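Local coordinates for minor fimbrium subunit Mfa5 (PDB 6TO1), which serves as an accessory subunit of the minor fimbriae, surface pili that mediate biofilm formation and adhesion to host cells and other oral bacteria, at residues A[108-113]-A[470-475]; A[491-496]-A[524-529]. All coordinates share one frame; numbering follows the deposited sequence.

Contact 1. Residues A[108-113]-A[470-475]; sequences PNAWDV and RIYADL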
# COMPACT_ATOMS: atom_id res chain seq x y z
N PRO A 108 39.10 5.60 -8.12
CA PRO A 108 38.21 6.75 -8.13
C PRO A 108 37.05 6.60 -9.09
O PRO A 108 36.10 7.39 -9.01
CB PRO A 108 39.12 7.91 -8.55
CG PRO A 108 40.16 7.23 -9.39
CD PRO A 108 40.41 5.91 -8.73
N ASN A 109 37.12 5.65 -10.03
CA ASN A 109 36.00 5.38 -10.94
C ASN A 109 35.03 4.49 -10.17
O ASN A 109 35.00 3.27 -10.31
CB ASN A 109 36.49 4.73 -12.22
CG ASN A 109 37.44 5.64 -13.01
OD1 ASN A 109 37.05 6.67 -13.55
ND2 ASN A 109 38.69 5.22 -13.11
N ALA A 110 34.24 5.12 -9.30
CA ALA A 110 33.39 4.39 -8.37
C ALA A 110 32.04 5.09 -8.28
O ALA A 110 31.97 6.32 -8.25
CB ALA A 110 34.02 4.29 -6.98
N TRP A 111 30.99 4.29 -8.20
CA TRP A 111 29.63 4.81 -8.08
C TRP A 111 28.88 3.95 -7.09
O TRP A 111 29.07 2.73 -7.02
CB TRP A 111 28.89 4.78 -9.44
CG TRP A 111 29.52 5.62 -10.51
CD1 TRP A 111 29.16 6.88 -10.89
CD2 TRP A 111 30.62 5.24 -11.36
NE1 TRP A 111 29.97 7.32 -11.91
CE2 TRP A 111 30.87 6.33 -12.21
CE3 TRP A 111 31.40 4.10 -11.48
CZ2 TRP A 111 31.88 6.30 -13.17
CZ3 TRP A 111 32.40 4.08 -12.42
CH2 TRP A 111 32.63 5.16 -13.25
N ASP A 112 27.99 4.59 -6.33
CA ASP A 112 27.09 3.87 -5.44
C ASP A 112 25.74 3.76 -6.14
O ASP A 112 25.11 4.77 -6.44
CB ASP A 112 26.97 4.58 -4.10
CG ASP A 112 28.19 4.38 -3.21
OD1 ASP A 112 28.73 3.26 -3.16
OD2 ASP A 112 28.59 5.37 -2.58
N VAL A 113 25.31 2.54 -6.40
CA VAL A 113 24.10 2.28 -7.17
C VAL A 113 23.00 1.90 -6.18
O VAL A 113 23.16 0.96 -5.40
CB VAL A 113 24.32 1.16 -8.20
CG1 VAL A 113 23.02 0.80 -8.90
CG2 VAL A 113 25.39 1.59 -9.21
N ARG A 470 28.36 -0.59 -4.21
CA ARG A 470 29.36 0.17 -4.94
C ARG A 470 29.89 -0.64 -6.12
O ARG A 470 30.14 -1.85 -6.01
CB ARG A 470 30.53 0.56 -4.03
CG ARG A 470 31.54 1.48 -4.69
CD ARG A 470 32.41 2.23 -3.68
NE ARG A 470 31.62 3.20 -2.92
CZ ARG A 470 32.13 4.10 -2.08
NH1 ARG A 470 33.44 4.17 -1.89
NH2 ARG A 470 31.32 4.93 -1.46
N ILE A 471 30.02 0.03 -7.26
CA ILE A 471 30.63 -0.56 -8.44
C ILE A 471 31.92 0.20 -8.76
O ILE A 471 32.03 1.41 -8.54
CB ILE A 471 29.73 -0.57 -9.70
CG1 ILE A 471 29.31 0.83 -10.10
CG2 ILE A 471 28.54 -1.48 -9.50
CD1 ILE A 471 28.48 0.87 -11.38
N TYR A 472 32.86 -0.52 -9.35
CA TYR A 472 34.07 0.07 -9.90
C TYR A 472 34.12 -0.20 -11.40
O TYR A 472 33.72 -1.27 -11.86
CB TYR A 472 35.33 -0.54 -9.29
CG TYR A 472 35.57 -0.25 -7.84
CD1 TYR A 472 35.65 1.04 -7.37
CD2 TYR A 472 35.72 -1.29 -6.94
CE1 TYR A 472 35.88 1.30 -6.03
CE2 TYR A 472 35.95 -1.04 -5.59
CZ TYR A 472 36.03 0.25 -5.15
OH TYR A 472 36.26 0.53 -3.82
N ALA A 473 34.67 0.75 -12.15
CA ALA A 473 35.02 0.49 -13.54
C ALA A 473 36.27 -0.39 -13.63
O ALA A 473 37.24 -0.17 -12.90
CB ALA A 473 35.26 1.79 -14.29
N ASP A 474 36.23 -1.40 -14.51
CA ASP A 474 37.35 -2.30 -14.82
C ASP A 474 38.03 -1.74 -16.07
O ASP A 474 37.57 -1.97 -17.20
CB ASP A 474 36.82 -3.72 -15.00
CG ASP A 474 37.89 -4.72 -15.38
OD1 ASP A 474 39.01 -4.33 -15.74
OD2 ASP A 474 37.57 -5.91 -15.33
N LEU A 475 39.08 -0.95 -15.86
CA LEU A 475 39.65 -0.18 -16.97
C LEU A 475 40.18 -1.09 -18.08
O LEU A 475 40.04 -0.77 -19.27
CB LEU A 475 40.77 0.73 -16.45
CG LEU A 475 40.30 2.09 -15.95
CD1 LEU A 475 39.43 1.95 -14.70
CD2 LEU A 475 41.46 3.05 -15.66

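Contact 2. Residues A[491-496]-A[524-529]; sequences IGPDLG and PTVKLG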
# COMPACT_ATOMS: atom_id res chain seq x y z
N ILE A 491 18.56 9.50 -17.33
CA ILE A 491 18.71 9.78 -15.91
C ILE A 491 20.14 10.07 -15.47
O ILE A 491 20.35 10.53 -14.33
CB ILE A 491 18.18 8.64 -15.03
CG1 ILE A 491 18.89 7.31 -15.32
CG2 ILE A 491 16.67 8.45 -15.23
CD1 ILE A 491 18.70 6.32 -14.18
N GLY A 492 21.12 9.88 -16.33
CA GLY A 492 22.49 10.18 -15.98
C GLY A 492 23.06 9.13 -15.07
O GLY A 492 22.57 8.00 -15.01
N PRO A 493 24.11 9.47 -14.30
CA PRO A 493 24.67 10.83 -14.15
C PRO A 493 25.35 11.40 -15.39
O PRO A 493 25.44 12.64 -15.51
CB PRO A 493 25.70 10.67 -13.02
CG PRO A 493 26.04 9.23 -13.02
CD PRO A 493 24.76 8.51 -13.40
N ASP A 494 25.80 10.55 -16.31
CA ASP A 494 26.47 11.01 -17.53
C ASP A 494 25.68 10.55 -18.74
O ASP A 494 25.77 9.39 -19.14
CB ASP A 494 27.92 10.50 -17.58
CG ASP A 494 28.69 10.90 -16.37
OD1 ASP A 494 29.27 10.02 -15.68
OD2 ASP A 494 28.69 12.11 -16.06
N LEU A 495 24.91 11.47 -19.33
CA LEU A 495 24.17 11.12 -20.53
C LEU A 495 25.10 10.57 -21.61
O LEU A 495 26.18 11.10 -21.84
CB LEU A 495 23.44 12.34 -21.08
CG LEU A 495 22.50 13.02 -20.08
CD1 LEU A 495 21.92 14.28 -20.69
CD2 LEU A 495 21.41 12.05 -19.68
N GLY A 496 24.66 9.51 -22.28
CA GLY A 496 25.45 8.88 -23.31
C GLY A 496 26.55 7.96 -22.82
O GLY A 496 27.35 7.48 -23.64
N PRO A 524 20.92 3.66 -15.19
CA PRO A 524 21.98 4.66 -15.02
C PRO A 524 23.07 4.53 -16.08
O PRO A 524 23.39 3.43 -16.56
CB PRO A 524 22.53 4.36 -13.61
CG PRO A 524 21.47 3.54 -12.92
CD PRO A 524 20.86 2.74 -14.04
N THR A 525 23.66 5.66 -16.42
CA THR A 525 24.75 5.67 -17.39
C THR A 525 25.89 6.52 -16.84
O THR A 525 25.65 7.56 -16.24
CB THR A 525 24.31 6.22 -18.75
OG1 THR A 525 23.83 7.56 -18.63
CG2 THR A 525 23.23 5.37 -19.36
N VAL A 526 27.13 6.08 -17.08
CA VAL A 526 28.28 6.71 -16.45
C VAL A 526 29.43 6.79 -17.45
O VAL A 526 29.58 5.93 -18.34
CB VAL A 526 28.76 5.98 -15.17
CG1 VAL A 526 27.65 5.92 -14.12
CG2 VAL A 526 29.25 4.61 -15.48
N LYS A 527 30.24 7.83 -17.30
CA LYS A 527 31.53 7.96 -17.98
C LYS A 527 32.65 7.97 -16.94
O LYS A 527 32.53 8.59 -15.88
CB LYS A 527 31.56 9.23 -18.83
CG LYS A 527 30.54 9.23 -19.95
CD LYS A 527 30.45 10.59 -20.68
CE LYS A 527 29.31 10.55 -21.70
NZ LYS A 527 29.08 11.83 -22.39
N LEU A 528 33.73 7.25 -17.25
CA LEU A 528 34.87 7.18 -16.35
C LEU A 528 35.47 8.57 -16.15
O LEU A 528 35.48 9.40 -17.07
CB LEU A 528 35.93 6.23 -16.91
CG LEU A 528 35.79 4.77 -16.52
CD1 LEU A 528 34.46 4.26 -17.06
CD2 LEU A 528 36.92 3.98 -17.12
N GLY A 529 35.96 8.83 -14.94
CA GLY A 529 36.57 10.10 -14.63
C GLY A 529 38.10 10.08 -14.64
O GLY A 529 38.72 11.15 -14.72
O HOH W 1 21.51 8.53 -18.79

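Contact 1. Residues A[108-113]-A[470-475]
Arg470 and Asp112 are a non-hydrogen-bonded pair of two antiparallel strands, and their side chains close a bidentate salt bridge. Followed outward, Arg470 CB lies 3.4 Å from Asp112 OD1, CG passes 3.6 Å from Trp111 O, and CD comes close to the methyl of Ala110. A bend at chi3 (-68°) then turns the head so that its NE/NH2 edge faces the Asp112 carboxylate. NE gives its hydrogen to Asp112 OD1 at 2.9 Å, within the guanidinium plane, and NH2 reaches OD2 at 3.0 Å on its syn lone pair. The planes of carboxylate and guanidinium stand 38° apart, a twisted side-on grip. NH1 pairs with Asp104, so the guanidinium is held between two acids. On the same face, Ala110 CB rests 3.6 Å from Tyr472 CE1, while the phenol OH also reaches Asp104.

On the face of Trp111 and Ile471 the side-chain contacts across the strands are apolar. These two form the hydrogen-bonded pair, joined by N-H to O bonds in both directions; Ile471 CD1 meets Val113 CG2 at 3.8 Å, and Trp111 CZ3 lies 4.1 Å from Ala473 CB. Asn109, centre of an inverse gamma turn, accepts the N-H of Ala473 on its backbone O just before strand 110-119. That strand lies between strands 90-98 and 463-473 in an antiparallel sheet; strand 421-423 flanks 463-473, which leads into helix 475-480, N-capped by Asp474.

Contact 2. Residues A[491-496]-A[524-529]
Thr525 is gripped by the loop 491-496 at three atoms. Its N donates to Gly492 O at 2.9 Å, its O accepts Asp494 N at 3.0 Å, and its OG1 donates to Asp494 O at 2.7 Å. The hydroxyl can do this because chi1 of 60° sets it between the backbone N and the carbonyl carbon. The Thr525 N-H bond is nearly straight at its hydrogen, yet both Thr525 N and Thr525 OG1 come to their carbonyl oxygens from well above the carbonyl plane. Pro493, preceded by a cis peptide bond, is the residue between the two backbone bonds; its CD lies 3.1 Å from Thr525 O, and its CG lies 3.8 Å from Val526 CG1, the two side chains running side by side. Asp494 extends the grip by one residue: with CG anti to its carbonyl carbon, OD1 takes the N-H of Lys527 at 2.9 Å, on its anti side, so a carboxylate stands in for a backbone carbonyl.

The flanks are looser. Lys527 stretches out fully beyond CG, its CG and CD passing slantwise across Asp494 CB, and ends in a weak bond from NZ to Leu495 O at 3.0 Å; its ammonium stays well away from the Asp494 carboxylate. At the other end the exposed Ile491 only brushes the ring of Pro524 through CD1, and a water binds Gly492 N at 2.8 Å.

The two backbone bonds around Pro493 have the pattern of a single parallel beta bridge. Val526 bonds to Phe498 instead, so the short strand 525-526 has the cis-proline loop on one edge and strand 498-499, in an antiparallel pair, on the other.

In the fold
Contacts 1 and 2 adjoin, their centres about 12 Å apart, although contact 1 joins parts of the chain more than 350 residues apart and contact 2 parts only 28 apart. Asn109 ties them together: its OD1 accepts the N-H of Gly529 at 2.8 Å, and its ND2 bonds to Tyr530 O, at the start of strand 530-539. The Trp111 indole lies alongside segment 524-529, with NE1 3.5 Å from Val526 CG1 and CZ2 3.6 Å from Lys527 O. Leu528 packs on Asn109 and Leu475. Neither contact contributes a ligand to the magnesium site (Ser135, Ser137, Thr207) or to the calcium site.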